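Local atomic coordinates of hypothetical protein SpyM3_0169 (Streptococcus pyogenes, PDB entry 1PG6), a protein that is of unknown function but belongs to the AIM24 family of the cupin clan and binds calcium ions. Residues Thr16-Gln19 with Asn20-Phe23; Glu228-Ala231 with Gly232-Lys235. One frame throughout, in Å; residues are numbered along the deposited sequence.

Interaction 1. Residues Thr16-Gln19 with Asn20-Phe23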
loop_
_atom_site.group_PDB
_atom_site.type_symbol
_atom_site.label_atom_id
_atom_site.label_comp_id
_atom_site.label_asym_id
_atom_site.label_seq_id
_atom_site.Cartn_x
_atom_site.Cartn_y
_atom_site.Cartn_z
ATOM N N THR A 16 1.704 17.259 1.980
ATOM C CA THR A 16 2.494 17.681 3.122
ATOM C C THR A 16 2.297 16.661 4.235
ATOM O O THR A 16 1.230 16.602 4.851
ATOM C CB THR A 16 2.068 19.075 3.640
ATOM O OG1 THR A 16 2.287 20.059 2.622
ATOM C CG2 THR A 16 2.873 19.451 4.878
ATOM N N ILE A 17 3.318 15.839 4.465
ATOM C CA ILE A 17 3.269 14.840 5.527
ATOM C C ILE A 17 3.705 15.563 6.789
ATOM O O ILE A 17 4.759 16.199 6.817
ATOM C CB ILE A 17 4.241 13.667 5.265
ATOM C CG1 ILE A 17 3.805 12.881 4.027
ATOM C CG2 ILE A 17 4.276 12.737 6.474
ATOM C CD1 ILE A 17 4.778 11.776 3.634
ATOM N N ASP A 18 2.886 15.489 7.830
ATOM C CA ASP A 18 3.221 16.155 9.080
ATOM C C ASP A 18 4.574 15.645 9.594
ATOM O O ASP A 18 4.808 14.439 9.626
ATOM C CB ASP A 18 2.135 15.877 10.116
ATOM C CG ASP A 18 2.058 16.951 11.162
ATOM O OD1 ASP A 18 1.290 17.916 10.959
ATOM O OD2 ASP A 18 2.777 16.838 12.175
ATOM N N GLN A 19 5.458 16.556 9.999
ATOM C CA GLN A 19 6.784 16.165 10.488
ATOM C C GLN A 19 6.881 16.089 12.010
ATOM O O GLN A 19 7.709 15.356 12.549
ATOM C CB GLN A 19 7.850 17.151 10.001
ATOM C CG GLN A 19 7.844 17.424 8.511
ATOM C CD GLN A 19 8.745 18.587 8.137
ATOM O OE1 GLN A 19 9.965 18.520 8.296
ATOM N NE2 GLN A 19 8.145 19.667 7.649
ATOM N N ASN A 20 6.047 16.853 12.702
ATOM C CA ASN A 20 6.090 16.857 14.153
ATOM C C ASN A 20 5.273 15.726 14.760
ATOM O O ASN A 20 5.628 15.193 15.811
ATOM C CB ASN A 20 5.581 18.192 14.695
ATOM C CG ASN A 20 6.412 19.362 14.233
ATOM O OD1 ASN A 20 7.621 19.395 14.444
ATOM N ND2 ASN A 20 5.765 20.336 13.600
HETATM N N MSE A 21 4.177 15.362 14.110
HETATM C CA MSE A 21 3.337 14.301 14.637
HETATM C C MSE A 21 3.989 12.931 14.522
HETATM O O MSE A 21 4.579 12.588 13.498
HETATM C CB MSE A 21 1.979 14.321 13.934
HETATM C CG MSE A 21 1.149 15.557 14.278
HETATM SE SE MSE A 21 -0.306 15.849 13.008
HETATM C CE MSE A 21 -0.740 14.078 12.763
ATOM N N GLN A 22 3.912 12.174 15.609
ATOM C CA GLN A 22 4.460 10.824 15.677
ATOM C C GLN A 22 3.705 9.939 14.689
ATOM O O GLN A 22 4.289 9.104 13.999
ATOM C CB GLN A 22 4.302 10.306 17.108
ATOM C CG GLN A 22 4.428 8.818 17.281
ATOM C CD GLN A 22 4.258 8.391 18.730
ATOM O OE1 GLN A 22 4.143 7.205 19.022
ATOM N NE2 GLN A 22 4.245 9.358 19.644
ATOM N N PHE A 23 2.393 10.135 14.639
ATOM C CA PHE A 23 1.504 9.396 13.732
ATOM C C PHE A 23 0.978 10.496 12.812
ATOM O O PHE A 23 0.077 11.246 13.169
ATOM C CB PHE A 23 0.385 8.746 14.541
ATOM C CG PHE A 23 0.888 7.835 15.619
ATOM C CD1 PHE A 23 1.558 6.655 15.286
ATOM C CD2 PHE A 23 0.751 8.188 16.962
ATOM C CE1 PHE A 23 2.090 5.834 16.269
ATOM C CE2 PHE A 23 1.279 7.376 17.961
ATOM C CZ PHE A 23 1.957 6.188 17.612
HETATM O O HOH W 1 4.325 18.961 11.866
HETATM O O HOH W 2 6.067 13.137 11.555
#

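Interaction 2. Residues Glu228-Ala231 with Gly232-Lys235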
loop_
_atom_site.group_PDB
_atom_site.type_symbol
_atom_site.label_atom_id
_atom_site.label_comp_id
_atom_site.label_asym_id
_atom_site.label_seq_id
_atom_site.Cartn_x
_atom_site.Cartn_y
_atom_site.Cartn_z
ATOM N N GLU A 228 0.066 -9.158 11.913
ATOM C CA GLU A 228 -0.461 -10.471 12.254
ATOM C C GLU A 228 -0.031 -10.885 13.653
ATOM O O GLU A 228 -0.827 -11.428 14.420
ATOM C CB GLU A 228 -0.001 -11.516 11.240
ATOM C CG GLU A 228 -0.572 -12.897 11.503
ATOM C CD GLU A 228 -0.486 -13.793 10.288
ATOM O OE1 GLU A 228 -0.948 -14.950 10.369
ATOM O OE2 GLU A 228 0.041 -13.336 9.252
ATOM N N GLN A 229 1.231 -10.629 13.984
ATOM C CA GLN A 229 1.751 -10.973 15.303
ATOM C C GLN A 229 1.057 -10.143 16.370
ATOM O O GLN A 229 0.748 -10.646 17.450
ATOM C CB GLN A 229 3.261 -10.727 15.376
ATOM C CG GLN A 229 4.108 -11.726 14.605
ATOM C CD GLN A 229 3.965 -13.141 15.129
ATOM O OE1 GLN A 229 4.125 -13.395 16.324
ATOM N NE2 GLN A 229 3.673 -14.075 14.234
ATOM N N PHE A 230 0.817 -8.867 16.078
ATOM C CA PHE A 230 0.144 -8.016 17.051
ATOM C C PHE A 230 -1.277 -8.521 17.283
ATOM O O PHE A 230 -1.736 -8.617 18.429
ATOM C CB PHE A 230 0.116 -6.555 16.587
ATOM C CG PHE A 230 -0.548 -5.629 17.568
ATOM C CD1 PHE A 230 -0.086 -5.529 18.880
ATOM C CD2 PHE A 230 -1.654 -4.880 17.189
ATOM C CE1 PHE A 230 -0.723 -4.691 19.807
ATOM C CE2 PHE A 230 -2.298 -4.039 18.103
ATOM C CZ PHE A 230 -1.830 -3.951 19.410
ATOM N N ALA A 231 -1.975 -8.851 16.201
ATOM C CA ALA A 231 -3.342 -9.363 16.311
ATOM C C ALA A 231 -3.331 -10.616 17.185
ATOM O O ALA A 231 -4.263 -10.859 17.953
ATOM C CB ALA A 231 -3.892 -9.687 14.925
ATOM N N GLY A 232 -2.259 -11.396 17.072
ATOM C CA GLY A 232 -2.139 -12.610 17.856
ATOM C C GLY A 232 -2.089 -12.367 19.354
ATOM O O GLY A 232 -2.593 -13.179 20.131
ATOM N N THR A 233 -1.486 -11.257 19.766
ATOM C CA THR A 233 -1.384 -10.935 21.185
ATOM C C THR A 233 -2.727 -10.475 21.743
ATOM O O THR A 233 -2.946 -10.492 22.953
ATOM C CB THR A 233 -0.347 -9.806 21.448
ATOM O OG1 THR A 233 -0.867 -8.548 20.991
ATOM C CG2 THR A 233 0.957 -10.107 20.737
ATOM N N LEU A 234 -3.623 -10.059 20.858
ATOM C CA LEU A 234 -4.936 -9.584 21.280
ATOM C C LEU A 234 -5.955 -10.712 21.402
ATOM O O LEU A 234 -6.942 -10.589 22.130
ATOM C CB LEU A 234 -5.449 -8.534 20.292
ATOM C CG LEU A 234 -4.584 -7.278 20.144
ATOM C CD1 LEU A 234 -5.072 -6.447 18.967
ATOM C CD2 LEU A 234 -4.642 -6.470 21.434
ATOM N N LYS A 235 -5.702 -11.810 20.697
ATOM C CA LYS A 235 -6.600 -12.963 20.694
ATOM C C LYS A 235 -7.075 -13.464 22.056
ATOM O O LYS A 235 -8.267 -13.701 22.246
ATOM C CB LYS A 235 -5.959 -14.130 19.935
ATOM C CG LYS A 235 -5.870 -13.928 18.434
ATOM C CD LYS A 235 -5.361 -15.186 17.741
ATOM C CE LYS A 235 -5.325 -15.011 16.229
ATOM N NZ LYS A 235 -4.837 -16.235 15.533
#

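Interaction 1. Residues Thr16-Gln19 with Asn20-Phe23
From Asp18 to Met21 the chain leaves the edge strand 14-17 and turns sharply, with Gln19 and Asn20 both taking right-handed helical backbone angles. The Asp18 carboxylate turns toward the backbone N-H groups of Asn20 and Met21. With its CG anti to the backbone N (chi1 -155°), Asp18 swings OD2 forward, where the Met21 N-H meets it nearly along the C-O axis; the Met21 N to Asp18 OD2 distance is 2.8 Å. Asn20 N adds only a weak bond to the same oxygen, bent at 122°, and is better served by a water 2.8 Å away from Asn20 N, which also donates weakly to OD2. The i to i+2 bond that defines an Asx turn is thus present only weakly, and the stronger bond goes one residue further, to Met21 N, here at the start of the connection to strand 26-30, with which Asp18 is already joined through a backbone bond to Leu25. A second water ties the Asp18 and Met21 carbonyl oxygens together. The selenomethionine side chain of Met21 crosses Asp18 at about a right angle. Its CG, beside its own backbone N (chi1 -68°), and its SE lie against the carboxylate.

Interaction 2. Residues Glu228-Ala231 with Gly232-Lys235
Glu228 gives its carbonyl oxygen to Gly232 N at 3.0 Å, a regular i to i+4 bond of the C-terminal alpha-helix 227-234, which lies on the surface and follows strand 219-223. Further along, i to i+3 bonds from Thr233 N and Leu234 N accompany i to i+4 bonds that grow weaker. Gln229, whose own N-H is held by Asn226 OD1, accepts from Thr233 N at 3.3 Å, the donor tilted only modestly from the carbonyl plane. The methyl CG2 of Thr233 rests against that same Gln229 oxygen. At Phe230 the bonding becomes crowded: its carbonyl oxygen takes Thr233 N from above the carbonyl plane, 63° out of it, while Thr233 OG1 donates in the plane, on a lone pair, with OG1 2.7 Å from Phe230 O. Leu234 N reaches this oxygen weakly as well. The hydroxyl arrives there because chi1 of Thr233 is 72°, placing OG1 between the backbone N and the carbonyl carbon; the bond in turn fixes the side-chain rotation. The Phe230 ring, projecting from the helix, is partly covered by Leu234, whose CG lies over one face. Leu234 CD1 makes an off-centre CH-pi contact, 4.2 Å from the Phe230 ring centroid and 3.8 Å from Phe230 CE2. The Ala231 oxygen accepts from Leu234 N at 3.1 Å, an i to i+3 bond, and only weakly from Lys235 N. The extended Lys235 chain runs back along the helix, yet its NZ stays 6.6 Å from Glu228 OE1, so any attraction there is probably mild. Nearer its root, Lys235 CG passes 3.5 Å from Ala231 O.

In the fold
Interactions 1 and 2 illustrate two local ways of occupying backbone polar groups: a carboxylate collecting N-H groups just after a strand, and a hydroxyl donating to a carbonyl oxygen late in a helix. They do not touch; their centres are 27 Å apart and the nearest atoms about 11 Å. Both lie on the surface, near opposite ends of the sequence. The side chains of Met21 and Phe230 are each about 12 Å from a bound calcium ion, but the metal ligands lie elsewhere: Gly41 and Met43 in one site, Thr99, Asn161 and Ser162 in the other. Interaction 1 is linked to the second site indirectly: Phe23 touches Pro100, next in sequence to the calcium ligand Thr99.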